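Local coordinates for hemolysin-related protein (Vibrio cholerae serotype O1, PDB 6MLT) that probably helps hold Vibrio cholerae biofilms together and to surfaces, as a secreted, carbohydrate- and metal-binding matrix protein built on a beta-propeller with a lectin-like beta-prism, at residues E27-M32 against V59-G64; M32-V38 against A96-A102; Y67-I73 against G91-R97; A535-A541 against G553-E558. All blocks are in the same frame, centred on the assembly; numbering follows the deposited sequence.

Contact 1 of 4, residues E27-M32 against V59-G64; sequences ESNQVM and VVTFEG
Gln30 lies over the ring of Phe62, its CB 3.5 Å from the ring centroid and only 16° off the normal, a CH-pi contact displaced toward the ring's rim. The same two residues also form an antiparallel hydrogen-bonded pair: Gln30 N to Phe62 O and Phe62 N to Gln30 O are both 2.9 Å. Asn29 and Gln30 together face Phe62, a classic beta bulge in a short, weakly bonded strand. Met32 N lies at the ring's edge, near its plane, and Met32 CB packs 3.8 Å from Phe62 CE1. That N-H is taken by a water that also donates to Val60 O, which carries the pairing on where direct bonds stop. On the side of Ser28, the hydroxyls OG of Ser28 and OG1 of Thr61 are 2.8 Å apart and hydrogen-bonded; OG of Ser28 reaches across because it stands trans to its own N (chi1 -180°), while Arg74 adds a second bond to Thr61 OG1.

The far end is looser and more open to solvent. Glu27 CG rests 3.4 Å from Glu63 CD, with the carboxylate planes 74° apart and the charged oxygens not touching; Glu27 OE2 turns to His25 instead. A water there links Asn29 OD1 with Gly64 N. The tight half therefore relies on backbone bonds, a covered ring and paired hydroxyls, whereas the acidic end holds by carbon contacts and water, and the two carboxylates, if both ionised, would probably disfavour closer approach.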
# COMPACT_ATOMS: atom_id res chain seq x y z
N GLU A 27 21.27 -31.24 6.32
CA GLU A 27 21.36 -31.11 4.87
C GLU A 27 20.36 -30.11 4.30
O GLU A 27 20.54 -29.64 3.17
CB GLU A 27 21.16 -32.47 4.20
CG GLU A 27 19.70 -32.95 4.10
CD GLU A 27 19.10 -33.36 5.45
OE1 GLU A 27 19.84 -33.42 6.46
OE2 GLU A 27 17.88 -33.64 5.49
N SER A 28 19.29 -29.80 5.04
CA SER A 28 18.24 -28.90 4.55
C SER A 28 18.60 -27.50 5.02
O SER A 28 18.15 -27.04 6.08
CB SER A 28 16.88 -29.34 5.07
OG SER A 28 15.85 -28.48 4.61
N ASN A 29 19.42 -26.81 4.24
CA ASN A 29 19.97 -25.53 4.69
C ASN A 29 19.99 -24.47 3.60
O ASN A 29 20.69 -23.46 3.74
CB ASN A 29 21.39 -25.73 5.24
CG ASN A 29 22.31 -26.33 4.21
OD1 ASN A 29 21.95 -26.49 3.05
ND2 ASN A 29 23.53 -26.66 4.64
N GLN A 30 19.25 -24.67 2.51
CA GLN A 30 19.13 -23.70 1.42
C GLN A 30 17.78 -23.01 1.53
O GLN A 30 16.78 -23.63 1.90
CB GLN A 30 19.23 -24.40 0.06
CG GLN A 30 20.42 -25.33 -0.11
CD GLN A 30 21.72 -24.58 -0.33
OE1 GLN A 30 21.79 -23.68 -1.16
NE2 GLN A 30 22.75 -24.95 0.42
N VAL A 31 17.74 -21.72 1.19
CA VAL A 31 16.49 -20.96 1.25
C VAL A 31 16.36 -20.12 -0.02
O VAL A 31 17.32 -19.47 -0.44
CB VAL A 31 16.42 -20.07 2.50
CG1 VAL A 31 15.05 -19.43 2.62
CG2 VAL A 31 16.72 -20.89 3.75
N MET A 32 15.18 -20.16 -0.64
CA MET A 32 14.95 -19.41 -1.87
C MET A 32 13.52 -18.87 -1.94
O MET A 32 12.98 -18.67 -3.04
CB MET A 32 15.27 -20.29 -3.09
CG MET A 32 15.45 -19.52 -4.40
SD MET A 32 16.56 -20.35 -5.58
CE MET A 32 15.79 -21.98 -5.69
N VAL A 59 11.13 -19.31 7.58
CA VAL A 59 11.63 -19.67 6.26
C VAL A 59 11.35 -21.14 6.02
O VAL A 59 11.01 -21.89 6.94
CB VAL A 59 13.14 -19.38 6.11
CG1 VAL A 59 13.40 -17.89 6.21
CG2 VAL A 59 13.94 -20.12 7.16
N VAL A 60 11.49 -21.55 4.76
CA VAL A 60 11.39 -22.95 4.36
C VAL A 60 12.74 -23.35 3.77
O VAL A 60 13.22 -22.70 2.84
CB VAL A 60 10.26 -23.17 3.35
CG1 VAL A 60 10.10 -24.66 3.04
CG2 VAL A 60 8.93 -22.57 3.86
N THR A 61 13.35 -24.40 4.33
CA THR A 61 14.68 -24.83 3.91
C THR A 61 14.59 -26.09 3.06
O THR A 61 13.74 -26.96 3.28
CB THR A 61 15.58 -25.09 5.12
OG1 THR A 61 15.04 -26.15 5.93
CG2 THR A 61 15.72 -23.84 5.97
N PHE A 62 15.50 -26.20 2.08
CA PHE A 62 15.60 -27.38 1.22
C PHE A 62 17.06 -27.80 1.08
O PHE A 62 17.98 -27.05 1.41
CB PHE A 62 14.98 -27.14 -0.16
CG PHE A 62 15.65 -26.06 -0.96
CD1 PHE A 62 15.27 -24.74 -0.81
CD2 PHE A 62 16.65 -26.37 -1.87
CE1 PHE A 62 15.88 -23.74 -1.55
CE2 PHE A 62 17.27 -25.37 -2.61
CZ PHE A 62 16.88 -24.05 -2.45
N GLU A 63 17.25 -29.01 0.55
CA GLU A 63 18.57 -29.60 0.38
C GLU A 63 19.02 -29.47 -1.06
O GLU A 63 18.24 -29.71 -1.99
CB GLU A 63 18.55 -31.09 0.77
CG GLU A 63 19.91 -31.77 0.59
CD GLU A 63 19.84 -33.29 0.69
OE1 GLU A 63 18.72 -33.85 0.71
OE2 GLU A 63 20.92 -33.92 0.75
N GLY A 64 20.29 -29.12 -1.24
CA GLY A 64 20.89 -29.12 -2.57
C GLY A 64 20.09 -28.30 -3.55
O GLY A 64 19.77 -27.13 -3.30
O HOH W 1 22.17 -28.46 0.91
O HOH W 2 13.19 -21.90 0.25

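Contact 2 of 4, residues M32-V38 against A96-A102; sequences MAAPIVV and ARYAPAA
Neighbouring blades of what is probably a beta-propeller meet where two chain segments, running nearly the same way at 14° end to end, lead into strands 36-38 and 101-103 of different antiparallel sheets. No direct hydrogen bond joins them; small side chains and two waters do the work. Ala33 CB points toward the loop 96-99 and lies 3.5 Å from Ala96 O. Ala99 answers from the other segment, with its CB 3.2 Å from Ala34 O. Next along, Ile36 reaches over: CG1, trans to the carbonyl carbon (chi1 -64°), comes 3.4 Å from Pro100 O, and its CD1 methyl sits 4.0 Å from Ala99 CB. At the strand end both methyls of Val38 approach Ala102 CB, CG1 at 4.0 Å.

At the other end the backbones are bridged by water. The molecule held between Met32 N and Val60 O also donates to Ala96 O, tying three backbone groups together; another donates both to Met32 O and to Arg97 O, 2.8 Å from each oxygen. Backbone bonds lead away from the contact: Val38 to Asp56, a calcium ligand, and Ala102 to Asn574. The segments thus approach closely without pairing as strands: carbon atoms of small and branched side chains pack on each other and on backbone carbonyls, and two waters supply the polar bridging where the loops meet.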
# COMPACT_ATOMS: atom_id res chain seq x y z
N MET A 32 15.18 -20.16 -0.64
CA MET A 32 14.95 -19.41 -1.87
C MET A 32 13.52 -18.87 -1.94
O MET A 32 12.98 -18.67 -3.04
CB MET A 32 15.27 -20.29 -3.09
CG MET A 32 15.45 -19.52 -4.40
SD MET A 32 16.56 -20.35 -5.58
CE MET A 32 15.79 -21.98 -5.69
N ALA A 33 12.89 -18.63 -0.79
CA ALA A 33 11.59 -18.00 -0.71
C ALA A 33 11.66 -16.86 0.30
O ALA A 33 12.43 -16.91 1.26
CB ALA A 33 10.49 -18.99 -0.31
N ALA A 34 10.86 -15.83 0.05
CA ALA A 34 10.97 -14.61 0.84
C ALA A 34 10.69 -14.90 2.32
O ALA A 34 9.81 -15.71 2.64
CB ALA A 34 9.99 -13.55 0.33
N PRO A 35 11.41 -14.26 3.23
CA PRO A 35 11.18 -14.51 4.66
C PRO A 35 9.92 -13.82 5.15
O PRO A 35 9.47 -12.82 4.60
CB PRO A 35 12.43 -13.91 5.32
CG PRO A 35 12.80 -12.79 4.40
CD PRO A 35 12.41 -13.21 3.01
N ILE A 36 9.37 -14.38 6.23
CA ILE A 36 8.18 -13.87 6.91
C ILE A 36 8.59 -13.49 8.32
O ILE A 36 9.43 -14.16 8.93
CB ILE A 36 7.07 -14.95 6.94
CG1 ILE A 36 6.59 -15.28 5.52
CG2 ILE A 36 5.93 -14.55 7.84
CD1 ILE A 36 6.13 -14.11 4.74
N VAL A 37 7.98 -12.43 8.86
CA VAL A 37 8.37 -11.86 10.14
C VAL A 37 7.14 -11.71 11.03
O VAL A 37 6.24 -10.93 10.71
CB VAL A 37 9.07 -10.50 9.99
CG1 VAL A 37 9.42 -9.90 11.36
CG2 VAL A 37 10.33 -10.65 9.14
N VAL A 38 7.12 -12.44 12.14
CA VAL A 38 6.03 -12.42 13.10
C VAL A 38 6.58 -12.82 14.47
O VAL A 38 7.64 -13.44 14.58
CB VAL A 38 4.88 -13.38 12.70
CG1 VAL A 38 4.10 -12.84 11.51
CG2 VAL A 38 5.43 -14.78 12.40
N ALA A 96 8.98 -25.12 -0.97
CA ALA A 96 10.14 -24.28 -0.69
C ALA A 96 10.22 -23.06 -1.59
O ALA A 96 11.10 -22.22 -1.39
CB ALA A 96 11.42 -25.11 -0.82
N ARG A 97 9.32 -22.93 -2.57
CA ARG A 97 9.38 -21.82 -3.53
C ARG A 97 8.48 -20.65 -3.15
O ARG A 97 8.69 -19.55 -3.67
CB ARG A 97 8.98 -22.31 -4.93
CG ARG A 97 9.88 -23.41 -5.48
CD ARG A 97 9.25 -24.12 -6.66
NE ARG A 97 8.17 -24.99 -6.23
CZ ARG A 97 7.58 -25.89 -7.02
NH1 ARG A 97 7.96 -26.03 -8.28
NH2 ARG A 97 6.61 -26.65 -6.53
N TYR A 98 7.51 -20.86 -2.27
CA TYR A 98 6.56 -19.82 -1.89
C TYR A 98 6.63 -19.59 -0.39
O TYR A 98 6.65 -20.55 0.39
CB TYR A 98 5.13 -20.19 -2.29
CG TYR A 98 4.92 -20.30 -3.79
CD1 TYR A 98 4.53 -19.19 -4.54
CD2 TYR A 98 5.08 -21.51 -4.45
CE1 TYR A 98 4.32 -19.29 -5.90
CE2 TYR A 98 4.87 -21.62 -5.81
CZ TYR A 98 4.49 -20.50 -6.53
OH TYR A 98 4.28 -20.58 -7.89
N ALA A 99 6.67 -18.34 0.02
CA ALA A 99 6.64 -18.04 1.43
C ALA A 99 5.29 -18.45 2.01
O ALA A 99 4.25 -18.27 1.37
CB ALA A 99 6.86 -16.55 1.68
N PRO A 100 5.26 -19.02 3.21
CA PRO A 100 3.98 -19.21 3.90
C PRO A 100 3.40 -17.87 4.33
O PRO A 100 3.98 -16.82 4.03
CB PRO A 100 4.34 -20.09 5.10
CG PRO A 100 5.78 -19.91 5.31
CD PRO A 100 6.39 -19.54 3.99
N ALA A 101 2.24 -17.89 4.98
CA ALA A 101 1.59 -16.69 5.50
C ALA A 101 1.23 -16.93 6.95
O ALA A 101 0.94 -18.05 7.35
CB ALA A 101 0.33 -16.35 4.71
N ALA A 102 1.23 -15.86 7.74
CA ALA A 102 1.01 -16.01 9.17
C ALA A 102 0.15 -14.88 9.71
O ALA A 102 0.21 -13.74 9.23
CB ALA A 102 2.34 -16.05 9.94
O HOH W 2 13.19 -21.90 0.25
O HOH W 3 10.66 -17.59 -4.24

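Contact 3 of 4, residues Y67-I73 against G91-R97; sequences YANGGYI and GVIADAR
An antiparallel ladder between strands 71-76 and 93-94 forms the outer margin of its sheet, and beyond it an Asx turn at Asp95 brings Arg97 against Tyr67 and Ala68. Gly71 and Ala94 are a hydrogen-bonded pair, with both N-to-O distances, Gly71 N to Ala94 O and Ala94 N to Gly71 O, at 2.8 Å; Ile73 N adds a nearly straight bond to Val92 O. Tyr72 and Ile93 share one face of the sheet. There the CD1 methyl of Ile93 sits over the Tyr72 ring, 3.6 Å from its centroid and 21° off the normal. On the other face Ile73 CG1 packs 3.7 Å from Ala94 CB.

In the turn, Asp95 OD2 accepts from Arg97 N, which lies above the carboxylate plane, and also from Arg97 NE on its syn lone pair. Arg97 NH2 completes a side-on, two-nitrogen salt bridge, 2.8 Å from Asp95 OD1. Bent at chi3 (-73°), the arginine turns one guanidinium face to Ala68 CA, while its CG lies at the edge of the Tyr67 ring. A water joins Tyr67 O, Gly70 N and Ala96 N, with a weak bond to Asp95 OD1. Asp95 thus fixes both the backbone and the side chain of Arg97, and the paired charges probably offset each other beside the loop.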
# COMPACT_ATOMS: atom_id res chain seq x y z
N TYR A 67 14.67 -27.70 -4.64
CA TYR A 67 13.72 -26.70 -4.16
C TYR A 67 12.29 -26.97 -4.64
O TYR A 67 11.36 -26.35 -4.10
CB TYR A 67 14.15 -25.30 -4.61
CG TYR A 67 14.36 -25.17 -6.10
CD1 TYR A 67 13.30 -24.94 -6.96
CD2 TYR A 67 15.63 -25.28 -6.64
CE1 TYR A 67 13.50 -24.82 -8.33
CE2 TYR A 67 15.84 -25.17 -8.00
CZ TYR A 67 14.77 -24.93 -8.84
OH TYR A 67 14.98 -24.82 -10.20
N ALA A 68 12.10 -27.84 -5.62
CA ALA A 68 10.78 -28.13 -6.15
C ALA A 68 10.08 -29.28 -5.45
O ALA A 68 8.93 -29.57 -5.77
CB ALA A 68 10.87 -28.43 -7.65
N ASN A 69 10.73 -29.92 -4.48
CA ASN A 69 10.22 -31.15 -3.88
C ASN A 69 9.89 -30.99 -2.40
O ASN A 69 9.82 -32.00 -1.69
CB ASN A 69 11.22 -32.29 -4.08
CG ASN A 69 11.68 -32.42 -5.52
OD1 ASN A 69 12.79 -32.01 -5.87
ND2 ASN A 69 10.81 -32.96 -6.36
N GLY A 70 9.70 -29.77 -1.93
CA GLY A 70 9.31 -29.51 -0.55
C GLY A 70 10.51 -29.25 0.35
O GLY A 70 11.63 -29.66 0.08
N GLY A 71 10.24 -28.54 1.45
CA GLY A 71 11.25 -28.22 2.44
C GLY A 71 10.64 -28.11 3.82
O GLY A 71 9.43 -28.23 3.98
N TYR A 72 11.49 -27.87 4.82
CA TYR A 72 11.05 -27.80 6.21
C TYR A 72 10.80 -26.35 6.60
O TYR A 72 11.63 -25.48 6.32
CB TYR A 72 12.09 -28.42 7.15
CG TYR A 72 12.13 -29.92 7.06
CD1 TYR A 72 11.13 -30.70 7.63
CD2 TYR A 72 13.16 -30.57 6.38
CE1 TYR A 72 11.15 -32.08 7.53
CE2 TYR A 72 13.19 -31.96 6.29
CZ TYR A 72 12.19 -32.70 6.86
OH TYR A 72 12.21 -34.07 6.76
N ILE A 73 9.68 -26.11 7.27
CA ILE A 73 9.43 -24.81 7.89
C ILE A 73 10.28 -24.69 9.13
O ILE A 73 10.30 -25.59 9.98
CB ILE A 73 7.94 -24.65 8.23
CG1 ILE A 73 7.07 -24.86 7.00
CG2 ILE A 73 7.68 -23.27 8.84
CD1 ILE A 73 5.57 -24.93 7.31
N GLY A 91 9.01 -32.29 12.04
CA GLY A 91 9.07 -31.23 11.05
C GLY A 91 7.85 -31.21 10.15
O GLY A 91 7.18 -32.22 9.93
N VAL A 92 7.56 -30.03 9.61
CA VAL A 92 6.43 -29.82 8.72
C VAL A 92 6.96 -29.45 7.34
O VAL A 92 7.75 -28.51 7.21
CB VAL A 92 5.48 -28.74 9.25
CG1 VAL A 92 4.35 -28.46 8.25
CG2 VAL A 92 4.91 -29.16 10.60
N ILE A 93 6.53 -30.19 6.32
CA ILE A 93 6.95 -29.94 4.95
C ILE A 93 6.02 -28.91 4.31
O ILE A 93 4.79 -29.02 4.38
CB ILE A 93 6.95 -31.25 4.13
CG1 ILE A 93 7.94 -32.26 4.73
CG2 ILE A 93 7.29 -30.98 2.66
CD1 ILE A 93 9.38 -31.82 4.66
N ALA A 94 6.62 -27.90 3.70
CA ALA A 94 5.91 -26.93 2.88
C ALA A 94 6.68 -26.76 1.57
O ALA A 94 7.86 -27.09 1.48
CB ALA A 94 5.78 -25.58 3.58
N ASP A 95 6.00 -26.24 0.55
CA ASP A 95 6.72 -25.94 -0.67
C ASP A 95 7.81 -24.91 -0.38
O ASP A 95 7.61 -23.97 0.40
CB ASP A 95 5.78 -25.42 -1.75
CG ASP A 95 6.43 -25.48 -3.12
OD1 ASP A 95 6.43 -26.57 -3.73
OD2 ASP A 95 6.97 -24.45 -3.58
N ALA A 96 8.98 -25.12 -0.97
CA ALA A 96 10.14 -24.28 -0.69
C ALA A 96 10.22 -23.06 -1.59
O ALA A 96 11.10 -22.22 -1.39
CB ALA A 96 11.42 -25.11 -0.82
N ARG A 97 9.32 -22.93 -2.57
CA ARG A 97 9.38 -21.82 -3.53
C ARG A 97 8.48 -20.65 -3.15
O ARG A 97 8.69 -19.55 -3.67
CB ARG A 97 8.98 -22.31 -4.93
CG ARG A 97 9.88 -23.41 -5.48
CD ARG A 97 9.25 -24.12 -6.66
NE ARG A 97 8.17 -24.99 -6.23
CZ ARG A 97 7.58 -25.89 -7.02
NH1 ARG A 97 7.96 -26.03 -8.28
NH2 ARG A 97 6.61 -26.65 -6.53
O HOH W 4 9.08 -27.17 -3.13
O HOH W 5 8.82 -27.86 10.77

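Contact 4 of 4, residues A535-A541 against G553-E558; sequences ASLIMVA and GVFVYE
Leu537 and Tyr557, Met539 and Phe555, and Ala541 and Gly553 are the three hydrogen-bonded pairs of a beta hairpin, strands 536-541 and 553-559, the two central strands of a four-stranded antiparallel sheet that fits a propeller blade. Strand 13-19, from the start of the chain, flanks one side of the pair and strand 525-527 the other.

Backbone bonds run in both directions at every one of these pairs. Leu537 N to Tyr557 O is 2.8 Å and almost straight at 176°, and Phe555 N to Met539 O is 2.9 Å. At the loop end, next to the 542-552 connection, Gly553 N lies 2.9 Å from Ala541 O. Gly553 has a positive phi (119°), which its lack of a side chain readily allows.

Aliphatic packing fills the face of Ile538, Val540, Val554 and Val556. Ile538 lies side by side with Val556, its partner across the ladder, and with Val554 diagonally, its CG1 3.9 Å from Val556 CG2 and its CG2 4.1 Å from Val554 CG1. Close by, Ser536 CB touches Val556 CG1, while its hydroxyl bonds to Lys16.

Aromatic contacts occupy the other face, where Ile513 of strand 509-514 packs against Leu537, Met539 and Tyr557. Ala541 CB lies obliquely to the Phe555 ring. Met539 and Tyr557 make a Met-aromatic contact, their side chains crossing at about a right angle. Met539 SD stands obliquely to the Tyr557 ring, 5.1 Å from its centroid; a bend at chi3 (71°) turns the terminal methyl to the ring, with Met539 CE 3.8 Å from Tyr557 CD1.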
# COMPACT_ATOMS: atom_id res chain seq x y z
N ALA A 535 15.81 -0.93 12.61
CA ALA A 535 15.33 -2.11 11.90
C ALA A 535 16.46 -3.08 11.54
O ALA A 535 17.65 -2.79 11.67
CB ALA A 535 14.59 -1.70 10.63
N SER A 536 16.05 -4.26 11.07
CA SER A 536 16.94 -5.30 10.59
C SER A 536 16.62 -5.58 9.12
O SER A 536 15.47 -5.49 8.68
CB SER A 536 16.77 -6.60 11.38
OG SER A 536 16.95 -6.40 12.77
N LEU A 537 17.67 -5.91 8.36
CA LEU A 537 17.56 -6.28 6.95
C LEU A 537 17.77 -7.79 6.83
O LEU A 537 18.85 -8.30 7.12
CB LEU A 537 18.61 -5.53 6.13
CG LEU A 537 18.87 -6.04 4.71
CD1 LEU A 537 17.61 -5.98 3.86
CD2 LEU A 537 19.99 -5.25 4.06
N ILE A 538 16.73 -8.49 6.37
CA ILE A 538 16.69 -9.95 6.35
C ILE A 538 16.70 -10.43 4.90
O ILE A 538 15.89 -9.98 4.09
CB ILE A 538 15.43 -10.47 7.06
CG1 ILE A 538 15.36 -9.95 8.50
CG2 ILE A 538 15.40 -12.01 7.05
CD1 ILE A 538 13.98 -9.49 8.92
N MET A 539 17.59 -11.38 4.59
CA MET A 539 17.65 -11.94 3.25
C MET A 539 17.98 -13.42 3.32
O MET A 539 18.62 -13.90 4.26
CB MET A 539 18.68 -11.21 2.37
CG MET A 539 20.11 -11.34 2.83
SD MET A 539 21.21 -10.20 1.95
CE MET A 539 20.70 -8.63 2.67
N VAL A 540 17.54 -14.15 2.30
CA VAL A 540 17.75 -15.59 2.22
C VAL A 540 18.77 -15.88 1.13
O VAL A 540 18.95 -15.10 0.19
CB VAL A 540 16.42 -16.33 1.97
CG1 VAL A 540 15.41 -15.95 3.04
CG2 VAL A 540 15.87 -16.00 0.58
N ALA A 541 19.46 -17.02 1.27
CA ALA A 541 20.56 -17.35 0.38
C ALA A 541 20.61 -18.85 0.14
O ALA A 541 20.17 -19.65 0.97
CB ALA A 541 21.90 -16.87 0.95
N GLY A 553 21.36 -19.97 3.61
CA GLY A 553 20.62 -19.85 4.85
C GLY A 553 19.90 -18.52 4.94
O GLY A 553 19.26 -18.07 3.98
N VAL A 554 20.00 -17.89 6.10
CA VAL A 554 19.34 -16.62 6.40
C VAL A 554 20.37 -15.68 6.99
O VAL A 554 21.07 -16.05 7.94
CB VAL A 554 18.15 -16.80 7.36
CG1 VAL A 554 17.47 -15.46 7.64
CG2 VAL A 554 17.14 -17.79 6.79
N PHE A 555 20.44 -14.47 6.46
CA PHE A 555 21.43 -13.49 6.87
C PHE A 555 20.72 -12.19 7.21
O PHE A 555 19.92 -11.69 6.42
CB PHE A 555 22.49 -13.29 5.77
CG PHE A 555 23.34 -14.51 5.57
CD1 PHE A 555 22.83 -15.63 4.93
CD2 PHE A 555 24.62 -14.57 6.08
CE1 PHE A 555 23.60 -16.77 4.78
CE2 PHE A 555 25.39 -15.71 5.93
CZ PHE A 555 24.87 -16.81 5.28
N VAL A 556 20.99 -11.68 8.41
CA VAL A 556 20.31 -10.51 8.94
C VAL A 556 21.36 -9.45 9.24
O VAL A 556 22.34 -9.73 9.93
CB VAL A 556 19.50 -10.86 10.20
CG1 VAL A 556 18.82 -9.62 10.78
CG2 VAL A 556 18.46 -11.93 9.87
N TYR A 557 21.13 -8.25 8.73
CA TYR A 557 22.06 -7.14 8.84
C TYR A 557 21.40 -5.99 9.58
O TYR A 557 20.18 -5.91 9.69
CB TYR A 557 22.52 -6.68 7.46
CG TYR A 557 23.27 -7.75 6.70
CD1 TYR A 557 22.59 -8.72 5.97
CD2 TYR A 557 24.65 -7.82 6.75
CE1 TYR A 557 23.29 -9.71 5.28
CE2 TYR A 557 25.35 -8.79 6.08
CZ TYR A 557 24.66 -9.74 5.35
OH TYR A 557 25.38 -10.72 4.69
N GLU A 558 22.24 -5.08 10.07
CA GLU A 558 21.80 -3.87 10.73
C GLU A 558 22.71 -2.73 10.30
O GLU A 558 23.78 -2.93 9.73
CB GLU A 558 21.81 -4.04 12.25
CG GLU A 558 23.17 -4.41 12.82
CD GLU A 558 23.14 -4.55 14.33
OE1 GLU A 558 22.68 -3.60 15.00
OE2 GLU A 558 23.56 -5.60 14.84

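Contacts 1 and 3 lie in the same sheet: strand 56-63 pairs with 28-30 in the first and neighbours strand 71-76 of the other, with Thr61 N close to Tyr72 O. Contact 2 shares Met32 with contact 1, and Ala96 and Arg97 with contact 3, and joins that sheet, through strand 36-38, to the sheet of 101-103. Contact 4 is a regular hairpin in a separate sheet, meeting contact 1 through Val31 and contact 2 through Pro35 and Val37. Contacts 1, 2 and 4 are mostly buried, contact 3 only partly. Contact 4 combines backbone ladder with apolar faces, contact 2 alanine packing with water; contact 3 adds a salt bridge, and contact 1 has charges at its more exposed Glu27-Glu63 end.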